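Local coordinates for peptidoglycan-recognition protein SA (Drosophila melanogaster, PDB 1SXR), which recognises peptidoglycan of Gram-positive bacteria and activates the Toll pathway of innate immunity upstream of the spz activating enzyme SPE, at residues A[33-38]-A[105-110]; A[39-44]-A[96-101]; A[75-80]-A[88-93]. One frame throughout, in Å; residues are numbered along the deposited sequence.

Contact 1 (A[33-38]-A[105-110]); sequences RPIRYV and IGTGIA. With EDO (1,2-ethanediol), chain E.
V38 and T107 pair across two neighbouring parallel strands, 35-42 and 106-111, in the central mixed sheet of the amidase-type fold; the short segments diverge by 32°. The evidence for pairing is one direct backbone bond, T107 N to Y37 O at 2.9 Å and 160° at the hydrogen, supplemented by a CA-H...O contact from V38 CA to T107 O at 3.3 Å. Further back, where the chains splay apart, a water replaces the direct bond: it accepts from R36 N at 2.9 Å and donates to I105 O at 2.8 Å. Beside this water, I35 packs between the I105 carbonyl and T107. Its CG2, trans to its own amide nitrogen, lies 3.5 Å from T107 OG1, while its CD1 approaches the I105 carbonyl. An alanine here has neither branch and would probably leave a gap between I105 O and the T107 side chain. I105 runs beside Y37, pointing the same way, with CD1 3.9 Å from Y37 CD2, and I105 O sits at the edge of that ring. V38 CG1 meets I109 CD1 at 3.7 Å, the two side chains slanting across each other. V38 and I109 both pack on L132 of helix 122-137, while I35, V38 and T107 all touch L141 of strand 141-142. On the far edge of strand 35-42, V38 makes backbone bonds to A146 and I148 of strand 145-149.

Contact 2 (A[39-44]-A[96-101]); sequences VIHHTV and GAHTYG. With SO4 (sulfate ion), chain C.
The imidazoles of H41 and H98 meet rim to rim, neither over the face of the other: their centroids are 6.0 Å apart and their planes inclined at 64°. What joins them is the hydroxyl of T99, which lies in plane at an edge of each ring. T99 OG1 is 2.8 Å from H41 NE2, nearly straight at 170°, and 2.7 Å from H98 ND1. Neither bond has a settled direction, but a hydroxyl has one proton to give, so at least one of the two nitrogens must be the donor. H98 reaches the hydroxyl with its CG between the backbone N and the carbonyl carbon (chi1 49°), folding the ring back beside T99. Apolar cover comes from V39, whose CG1 touches T99 OG1 at 3.5 Å and whose CG2 approaches H98 CE1 obliquely. At its other nitrogen, H41 ND1 bonds to S158 OG, so both ring nitrogens have partners. The H41 side chain is about 5 Å from that of T156, inferred to bind peptidoglycan, so the trio probably borders that site. V39 and H41 point from strand 35-42 toward the loop of 96-101, whereas I40 points away and its backbone bonds to I148, in strand 145-149, and to G150.

Contact 3 (A[75-80]-A[88-93]); sequences SYNFLI and EGTGWG. With EDO (1,2-ethanediol), chain D.
F78 and W92 both set CG anti to the carbonyl carbon (chi1 -63° and -76°), and these torsions bring the edge of the phenyl ring over the indole. The result is a T-shaped stack: F78 CE2 lies above the indole face, 3.5 Å from W92 CD2, with 4.6 Å between the centroids of the phenyl ring and the five-membered ring and 65° between their planes. Four hydrogen bonds, three between backbones and one from the N77 amide, join the segments beside this pair. T90 N donates almost straight to Y76 O at 2.9 Å, in the carbonyl plane. N77 O takes two donors: G91 N at 2.9 Å, on a lone pair, and G89 N at 2.9 Å, from well above the carbonyl plane. In return the N77 amide gives ND2 to G91 O at 2.8 Å, close to its own amide plane. Because ND2 also bonds to L94 O and OD1 accepts from G108 N, the buried amide is held at both ends and its rotation fixed. G89 CA lies close to Y76 O, where a beta carbon would collide, while L79 CD1 packs 4.0 Å from G89 CA. F78 and W92 also rest on L131 of helix 122-137 and on I14 of strand 14-15. F78 and E88 form an antiparallel non-hydrogen-bonded pair, so the arrangement belongs to the open end of a beta-hairpin, strands 78-80 and 86-88, where the chain leaves the sheet, next to S75 and Y76 of the inferred peptidoglycan-binding region 71-76.

In the fold
The centres of the three contacts are each about 10 Å apart, and 88-93 and 96-101 lie in the same loop before strand 106-111. Contacts 1 and 2 share strand 35-42, and strand 106-111 of contact 1 lies between strands 35-42 and 78-80: I109 N bonds to V39 O at 2.9 Å on one edge, and A110 N to F78 O at 2.9 Å on the other. Contacts 2 and 3 meet through A97 N to S75 O at 2.9 Å and by packing of H98 CB on Y76 CD1 at 3.7 Å. The Y76 side chain is about 8 Å from that of T156, so contact 3, like contact 2, probably borders the peptidoglycan site, with contact 1 farther off.

Contact 1 (A[33-38]-A[105-110])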
loop_
_atom_site.group_PDB
_atom_site.type_symbol
_atom_site.label_atom_id
_atom_site.label_comp_id
_atom_site.label_asym_id
_atom_site.label_seq_id
_atom_site.Cartn_x
_atom_site.Cartn_y
_atom_site.Cartn_z
ATOM N N ARG A 33 -17.186 -0.734 2.198
ATOM C CA ARG A 33 -16.639 0.430 2.897
ATOM C C ARG A 33 -17.509 0.760 4.089
ATOM O O ARG A 33 -18.693 0.454 4.087
ATOM C CB ARG A 33 -16.527 1.619 1.947
ATOM C CG ARG A 33 -15.535 1.314 0.845
ATOM C CD ARG A 33 -15.234 2.457 -0.086
ATOM N NE ARG A 33 -16.175 2.515 -1.194
ATOM C CZ ARG A 33 -15.893 3.046 -2.375
ATOM N NH1 ARG A 33 -14.686 3.556 -2.604
ATOM N NH2 ARG A 33 -16.813 3.061 -3.334
ATOM N N PRO A 34 -16.934 1.367 5.122
ATOM C CA PRO A 34 -15.521 1.763 5.172
ATOM C C PRO A 34 -14.605 0.591 5.542
ATOM O O PRO A 34 -15.028 -0.383 6.192
ATOM C CB PRO A 34 -15.503 2.837 6.268
ATOM C CG PRO A 34 -16.618 2.454 7.181
ATOM C CD PRO A 34 -17.666 1.757 6.340
ATOM N N ILE A 35 -13.360 0.674 5.075
ATOM C CA ILE A 35 -12.365 -0.350 5.347
ATOM C C ILE A 35 -11.788 -0.109 6.727
ATOM O O ILE A 35 -11.571 1.051 7.108
ATOM C CB ILE A 35 -11.276 -0.265 4.273
ATOM C CG1 ILE A 35 -11.782 -0.904 2.980
ATOM C CG2 ILE A 35 -9.969 -0.917 4.734
ATOM C CD1 ILE A 35 -11.820 -2.414 3.042
ATOM N N ARG A 36 -11.534 -1.187 7.461
ATOM C CA ARG A 36 -11.195 -1.101 8.878
ATOM C C ARG A 36 -9.757 -1.444 9.192
ATOM O O ARG A 36 -9.339 -1.383 10.350
ATOM C CB ARG A 36 -12.140 -1.988 9.696
ATOM C CG ARG A 36 -13.581 -1.536 9.545
ATOM C CD ARG A 36 -14.562 -2.207 10.469
ATOM N NE ARG A 36 -15.917 -1.818 10.075
ATOM C CZ ARG A 36 -16.545 -0.710 10.464
ATOM N NH1 ARG A 36 -15.962 0.153 11.291
ATOM N NH2 ARG A 36 -17.779 -0.466 10.033
ATOM N N TYR A 37 -9.008 -1.808 8.147
ATOM C CA TYR A 37 -7.605 -2.178 8.271
ATOM C C TYR A 37 -6.743 -1.524 7.191
ATOM O O TYR A 37 -7.128 -1.494 6.035
ATOM C CB TYR A 37 -7.476 -3.694 8.127
ATOM C CG TYR A 37 -7.997 -4.448 9.328
ATOM C CD1 TYR A 37 -7.229 -4.546 10.487
ATOM C CD2 TYR A 37 -9.238 -5.053 9.308
ATOM C CE1 TYR A 37 -7.684 -5.232 11.593
ATOM C CE2 TYR A 37 -9.701 -5.757 10.405
ATOM C CZ TYR A 37 -8.919 -5.833 11.543
ATOM O OH TYR A 37 -9.359 -6.538 12.648
ATOM N N VAL A 38 -5.577 -1.024 7.592
ATOM C CA VAL A 38 -4.558 -0.527 6.656
ATOM C C VAL A 38 -3.299 -1.349 6.899
ATOM O O VAL A 38 -2.845 -1.481 8.036
ATOM C CB VAL A 38 -4.261 0.949 6.921
ATOM C CG1 VAL A 38 -3.112 1.430 6.057
ATOM C CG2 VAL A 38 -5.513 1.774 6.684
ATOM N N ILE A 105 -10.501 -7.018 3.224
ATOM C CA ILE A 105 -10.851 -6.124 4.359
ATOM C C ILE A 105 -9.822 -5.025 4.685
ATOM O O ILE A 105 -10.007 -4.252 5.630
ATOM C CB ILE A 105 -11.159 -6.935 5.642
ATOM C CG1 ILE A 105 -9.892 -7.638 6.120
ATOM C CG2 ILE A 105 -12.351 -7.880 5.406
ATOM C CD1 ILE A 105 -10.008 -8.377 7.482
ATOM N N GLY A 106 -8.752 -4.929 3.903
ATOM C CA GLY A 106 -7.728 -3.927 4.187
ATOM C C GLY A 106 -7.343 -3.105 2.967
ATOM O O GLY A 106 -7.585 -3.514 1.824
ATOM N N THR A 107 -6.738 -1.948 3.219
ATOM C CA THR A 107 -6.102 -1.148 2.198
ATOM C C THR A 107 -4.609 -1.311 2.357
ATOM O O THR A 107 -4.097 -0.994 3.420
ATOM C CB THR A 107 -6.448 0.337 2.389
ATOM O OG1 THR A 107 -7.867 0.495 2.296
ATOM C CG2 THR A 107 -5.883 1.138 1.255
ATOM N N GLY A 108 -3.927 -1.826 1.327
ATOM C CA GLY A 108 -2.483 -2.065 1.381
ATOM C C GLY A 108 -1.734 -0.883 0.791
ATOM O O GLY A 108 -2.000 -0.463 -0.358
ATOM N N ILE A 109 -0.801 -0.326 1.568
ATOM C CA ILE A 109 -0.026 0.835 1.116
ATOM C C ILE A 109 1.436 0.458 1.158
ATOM O O ILE A 109 1.939 0.068 2.220
ATOM C CB ILE A 109 -0.279 2.024 2.045
ATOM C CG1 ILE A 109 -1.763 2.408 2.035
ATOM C CG2 ILE A 109 0.634 3.225 1.710
ATOM C CD1 ILE A 109 -2.104 3.476 3.081
ATOM N N ALA A 110 2.115 0.568 0.012
ATOM C CA ALA A 110 3.530 0.234 -0.041
ATOM C C ALA A 110 4.356 1.484 -0.208
ATOM O O ALA A 110 4.117 2.271 -1.128
ATOM C CB ALA A 110 3.821 -0.743 -1.182
HETATM C C1 EDO E . -20.128 1.308 -0.840
HETATM O O1 EDO E . -19.866 2.499 -0.077
HETATM C C2 EDO E . -19.180 0.197 -0.409
HETATM O O2 EDO E . -19.732 -0.512 0.706
HETATM O O HOH W 1 -12.520 -3.794 6.670
#

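Contact 2 (A[39-44]-A[96-101])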
loop_
_atom_site.group_PDB
_atom_site.type_symbol
_atom_site.label_atom_id
_atom_site.label_comp_id
_atom_site.label_asym_id
_atom_site.label_seq_id
_atom_site.Cartn_x
_atom_site.Cartn_y
_atom_site.Cartn_z
ATOM N N VAL A 39 -2.744 -1.930 5.833
ATOM C CA VAL A 39 -1.543 -2.753 5.950
ATOM C C VAL A 39 -0.374 -2.031 5.277
ATOM O O VAL A 39 -0.460 -1.680 4.091
ATOM C CB VAL A 39 -1.694 -4.117 5.262
ATOM C CG1 VAL A 39 -0.481 -5.000 5.651
ATOM C CG2 VAL A 39 -3.044 -4.757 5.667
ATOM N N ILE A 40 0.719 -1.825 6.013
ATOM C CA ILE A 40 1.889 -1.139 5.461
ATOM C C ILE A 40 2.929 -2.154 4.982
ATOM O O ILE A 40 3.247 -3.137 5.668
ATOM C CB ILE A 40 2.547 -0.201 6.524
ATOM C CG1 ILE A 40 1.553 0.834 7.067
ATOM C CG2 ILE A 40 3.767 0.508 5.913
ATOM C CD1 ILE A 40 0.860 1.625 5.987
ATOM N N HIS A 41 3.436 -1.880 3.781
ATOM C CA HIS A 41 4.419 -2.728 3.095
ATOM C C HIS A 41 5.545 -1.861 2.561
ATOM O O HIS A 41 5.441 -0.643 2.495
ATOM C CB HIS A 41 3.752 -3.431 1.907
ATOM C CG HIS A 41 2.997 -4.657 2.291
ATOM N ND1 HIS A 41 3.630 -5.830 2.640
ATOM C CD2 HIS A 41 1.662 -4.903 2.378
ATOM C CE1 HIS A 41 2.722 -6.750 2.926
ATOM N NE2 HIS A 41 1.518 -6.212 2.776
ATOM N N HIS A 42 6.638 -2.513 2.177
ATOM C CA HIS A 42 7.606 -1.893 1.269
ATOM C C HIS A 42 7.729 -2.740 0.030
ATOM O O HIS A 42 7.356 -3.917 0.064
ATOM C CB HIS A 42 8.956 -1.590 1.950
ATOM C CG HIS A 42 9.853 -2.771 2.266
ATOM N ND1 HIS A 42 9.480 -4.100 2.220
ATOM C CD2 HIS A 42 11.128 -2.759 2.730
ATOM C CE1 HIS A 42 10.495 -4.854 2.628
ATOM N NE2 HIS A 42 11.503 -4.059 2.931
ATOM N N THR A 43 8.221 -2.153 -1.071
ATOM C CA THR A 43 8.284 -2.913 -2.320
ATOM C C THR A 43 9.582 -3.676 -2.501
ATOM O O THR A 43 9.654 -4.550 -3.368
ATOM C CB THR A 43 8.128 -2.031 -3.555
ATOM O OG1 THR A 43 9.154 -1.038 -3.575
ATOM C CG2 THR A 43 6.795 -1.229 -3.496
ATOM N N VAL A 44 10.603 -3.277 -1.737
ATOM C CA VAL A 44 11.994 -3.797 -1.841
ATOM C C VAL A 44 12.706 -3.310 -3.090
ATOM O O VAL A 44 13.729 -2.628 -2.999
ATOM C CB VAL A 44 12.083 -5.329 -1.774
ATOM C CG1 VAL A 44 13.558 -5.766 -1.746
ATOM C CG2 VAL A 44 11.354 -5.827 -0.539
ATOM N N GLY A 96 -7.091 -5.897 -3.419
ATOM C CA GLY A 96 -5.751 -6.069 -3.974
ATOM C C GLY A 96 -5.235 -7.474 -3.673
ATOM O O GLY A 96 -6.033 -8.396 -3.436
ATOM N N ALA A 97 -3.905 -7.647 -3.683
ATOM C CA ALA A 97 -3.287 -8.974 -3.502
ATOM C C ALA A 97 -2.000 -8.851 -2.661
ATOM O O ALA A 97 -1.065 -9.655 -2.818
ATOM C CB ALA A 97 -2.976 -9.579 -4.856
ATOM N N HIS A 98 -1.967 -7.865 -1.765
ATOM C CA HIS A 98 -0.762 -7.569 -0.977
ATOM C C HIS A 98 -0.613 -8.371 0.311
ATOM O O HIS A 98 0.523 -8.565 0.758
ATOM C CB HIS A 98 -0.741 -6.081 -0.619
ATOM C CG HIS A 98 -2.044 -5.625 -0.058
ATOM N ND1 HIS A 98 -2.376 -5.766 1.277
ATOM C CD2 HIS A 98 -3.156 -5.156 -0.682
ATOM C CE1 HIS A 98 -3.628 -5.370 1.453
ATOM N NE2 HIS A 98 -4.114 -4.977 0.284
ATOM N N THR A 99 -1.714 -8.810 0.927
ATOM C CA THR A 99 -1.641 -9.429 2.245
ATOM C C THR A 99 -2.741 -10.449 2.408
ATOM O O THR A 99 -3.884 -10.053 2.644
ATOM C CB THR A 99 -1.880 -8.375 3.324
ATOM O OG1 THR A 99 -1.029 -7.249 3.087
ATOM C CG2 THR A 99 -1.456 -8.897 4.710
ATOM N N TYR A 100 -2.406 -11.740 2.332
ATOM C CA TYR A 100 -3.416 -12.762 2.541
ATOM C C TYR A 100 -4.199 -12.530 3.836
ATOM O O TYR A 100 -3.615 -12.299 4.915
ATOM C CB TYR A 100 -2.781 -14.167 2.579
ATOM C CG TYR A 100 -3.739 -15.178 3.197
ATOM C CD1 TYR A 100 -4.791 -15.654 2.469
ATOM C CD2 TYR A 100 -3.600 -15.609 4.523
ATOM C CE1 TYR A 100 -5.704 -16.535 3.007
ATOM C CE2 TYR A 100 -4.519 -16.513 5.090
ATOM C CZ TYR A 100 -5.572 -16.970 4.311
ATOM O OH TYR A 100 -6.505 -17.870 4.833
ATOM N N GLY A 101 -5.530 -12.561 3.720
ATOM C CA GLY A 101 -6.391 -12.378 4.892
ATOM C C GLY A 101 -6.796 -10.934 5.110
ATOM O O GLY A 101 -7.734 -10.635 5.887
HETATM S S SO4 C . -8.346 -12.189 1.297
HETATM O O1 SO4 C . -8.173 -11.115 2.261
HETATM O O2 SO4 C . -7.063 -12.560 0.757
HETATM O O3 SO4 C . -9.125 -11.726 0.180
HETATM O O4 SO4 C . -8.902 -13.339 1.968
#

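Contact 3 (A[75-80]-A[88-93])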
loop_
_atom_site.group_PDB
_atom_site.type_symbol
_atom_site.label_atom_id
_atom_site.label_comp_id
_atom_site.label_asym_id
_atom_site.label_seq_id
_atom_site.Cartn_x
_atom_site.Cartn_y
_atom_site.Cartn_z
ATOM N N SER A 75 -0.323 -5.245 -6.786
ATOM C CA SER A 75 -0.920 -5.901 -5.606
ATOM C C SER A 75 -1.443 -4.895 -4.580
ATOM O O SER A 75 -2.470 -5.131 -3.907
ATOM C CB SER A 75 0.096 -6.820 -4.939
ATOM O OG SER A 75 1.149 -6.035 -4.396
ATOM N N TYR A 76 -0.723 -3.787 -4.452
ATOM C CA TYR A 76 -1.018 -2.788 -3.400
ATOM C C TYR A 76 -2.136 -1.862 -3.819
ATOM O O TYR A 76 -2.286 -1.573 -5.011
ATOM C CB TYR A 76 0.240 -1.940 -3.123
ATOM C CG TYR A 76 1.484 -2.773 -2.972
ATOM C CD1 TYR A 76 1.698 -3.535 -1.830
ATOM C CD2 TYR A 76 2.427 -2.796 -3.967
ATOM C CE1 TYR A 76 2.852 -4.323 -1.711
ATOM C CE2 TYR A 76 3.581 -3.549 -3.855
ATOM C CZ TYR A 76 3.778 -4.309 -2.733
ATOM O OH TYR A 76 4.928 -5.073 -2.600
ATOM N N ASN A 77 -2.903 -1.338 -2.862
ATOM C CA ASN A 77 -3.897 -0.314 -3.238
ATOM C C ASN A 77 -3.247 1.002 -3.642
ATOM O O ASN A 77 -3.703 1.643 -4.576
ATOM C CB ASN A 77 -4.917 -0.121 -2.120
ATOM C CG ASN A 77 -5.793 -1.356 -1.925
ATOM O OD1 ASN A 77 -5.454 -2.228 -1.154
ATOM N ND2 ASN A 77 -6.893 -1.449 -2.676
ATOM N N PHE A 78 -2.186 1.388 -2.927
ATOM C CA PHE A 78 -1.401 2.621 -3.214
ATOM C C PHE A 78 0.065 2.379 -2.996
ATOM O O PHE A 78 0.464 1.510 -2.202
ATOM C CB PHE A 78 -1.835 3.751 -2.274
ATOM C CG PHE A 78 -3.275 4.136 -2.470
ATOM C CD1 PHE A 78 -3.634 4.911 -3.571
ATOM C CD2 PHE A 78 -4.252 3.692 -1.596
ATOM C CE1 PHE A 78 -4.984 5.247 -3.798
ATOM C CE2 PHE A 78 -5.594 4.013 -1.818
ATOM C CZ PHE A 78 -5.958 4.786 -2.911
ATOM N N LEU A 79 0.878 3.200 -3.666
ATOM C CA LEU A 79 2.336 3.158 -3.492
ATOM C C LEU A 79 2.838 4.583 -3.294
ATOM O O LEU A 79 2.254 5.509 -3.833
ATOM C CB LEU A 79 3.048 2.533 -4.707
ATOM C CG LEU A 79 2.647 1.107 -5.114
ATOM C CD1 LEU A 79 1.512 1.123 -6.172
ATOM C CD2 LEU A 79 3.836 0.311 -5.587
ATOM N N ILE A 80 3.879 4.765 -2.497
ATOM C CA ILE A 80 4.322 6.121 -2.181
ATOM C C ILE A 80 5.813 6.214 -2.497
ATOM O O ILE A 80 6.608 5.412 -1.986
ATOM C CB ILE A 80 4.064 6.415 -0.710
ATOM C CG1 ILE A 80 2.563 6.345 -0.403
ATOM C CG2 ILE A 80 4.563 7.810 -0.355
ATOM C CD1 ILE A 80 2.233 6.404 1.053
ATOM N N GLU A 88 -1.755 5.611 -7.488
ATOM C CA GLU A 88 -2.824 4.618 -7.445
ATOM C C GLU A 88 -2.327 3.265 -7.944
ATOM O O GLU A 88 -1.803 3.162 -9.062
ATOM C CB GLU A 88 -3.983 5.077 -8.333
ATOM C CG GLU A 88 -5.170 4.104 -8.324
ATOM C CD GLU A 88 -6.323 4.541 -9.233
ATOM O OE1 GLU A 88 -6.086 4.944 -10.400
ATOM O OE2 GLU A 88 -7.481 4.465 -8.760
ATOM N N GLY A 89 -2.483 2.229 -7.119
ATOM C CA GLY A 89 -2.267 0.859 -7.578
ATOM C C GLY A 89 -3.625 0.284 -7.905
ATOM O O GLY A 89 -4.302 0.694 -8.869
ATOM N N THR A 90 -4.046 -0.662 -7.083
ATOM C CA THR A 90 -5.382 -1.185 -7.167
ATOM C C THR A 90 -6.437 -0.108 -6.902
ATOM O O THR A 90 -7.523 -0.146 -7.467
ATOM C CB THR A 90 -5.471 -2.374 -6.205
ATOM O OG1 THR A 90 -4.901 -3.541 -6.836
ATOM C CG2 THR A 90 -6.904 -2.749 -5.967
ATOM N N GLY A 91 -6.102 0.875 -6.068
ATOM C CA GLY A 91 -7.009 1.996 -5.770
ATOM C C GLY A 91 -7.976 1.808 -4.614
ATOM O O GLY A 91 -8.096 0.720 -4.058
ATOM N N TRP A 92 -8.668 2.879 -4.222
ATOM C CA TRP A 92 -9.611 2.760 -3.105
ATOM C C TRP A 92 -10.757 1.809 -3.413
ATOM O O TRP A 92 -11.333 1.848 -4.511
ATOM C CB TRP A 92 -10.277 4.106 -2.786
ATOM C CG TRP A 92 -9.470 5.121 -2.057
ATOM C CD1 TRP A 92 -9.193 6.393 -2.486
ATOM C CD2 TRP A 92 -8.829 4.986 -0.765
ATOM N NE1 TRP A 92 -8.426 7.050 -1.549
ATOM C CE2 TRP A 92 -8.204 6.224 -0.481
ATOM C CE3 TRP A 92 -8.772 3.977 0.203
ATOM C CZ2 TRP A 92 -7.492 6.456 0.691
ATOM C CZ3 TRP A 92 -8.057 4.213 1.381
ATOM C CH2 TRP A 92 -7.418 5.447 1.604
ATOM N N GLY A 93 -11.124 1.002 -2.421
ATOM C CA GLY A 93 -12.372 0.224 -2.485
ATOM C C GLY A 93 -12.342 -0.991 -3.383
ATOM O O GLY A 93 -13.394 -1.579 -3.678
HETATM C C1 EDO D . 4.030 -9.131 -4.694
HETATM O O1 EDO D . 3.746 -10.317 -3.931
HETATM C C2 EDO D . 3.903 -7.901 -3.801
HETATM O O2 EDO D . 2.665 -7.930 -3.085
#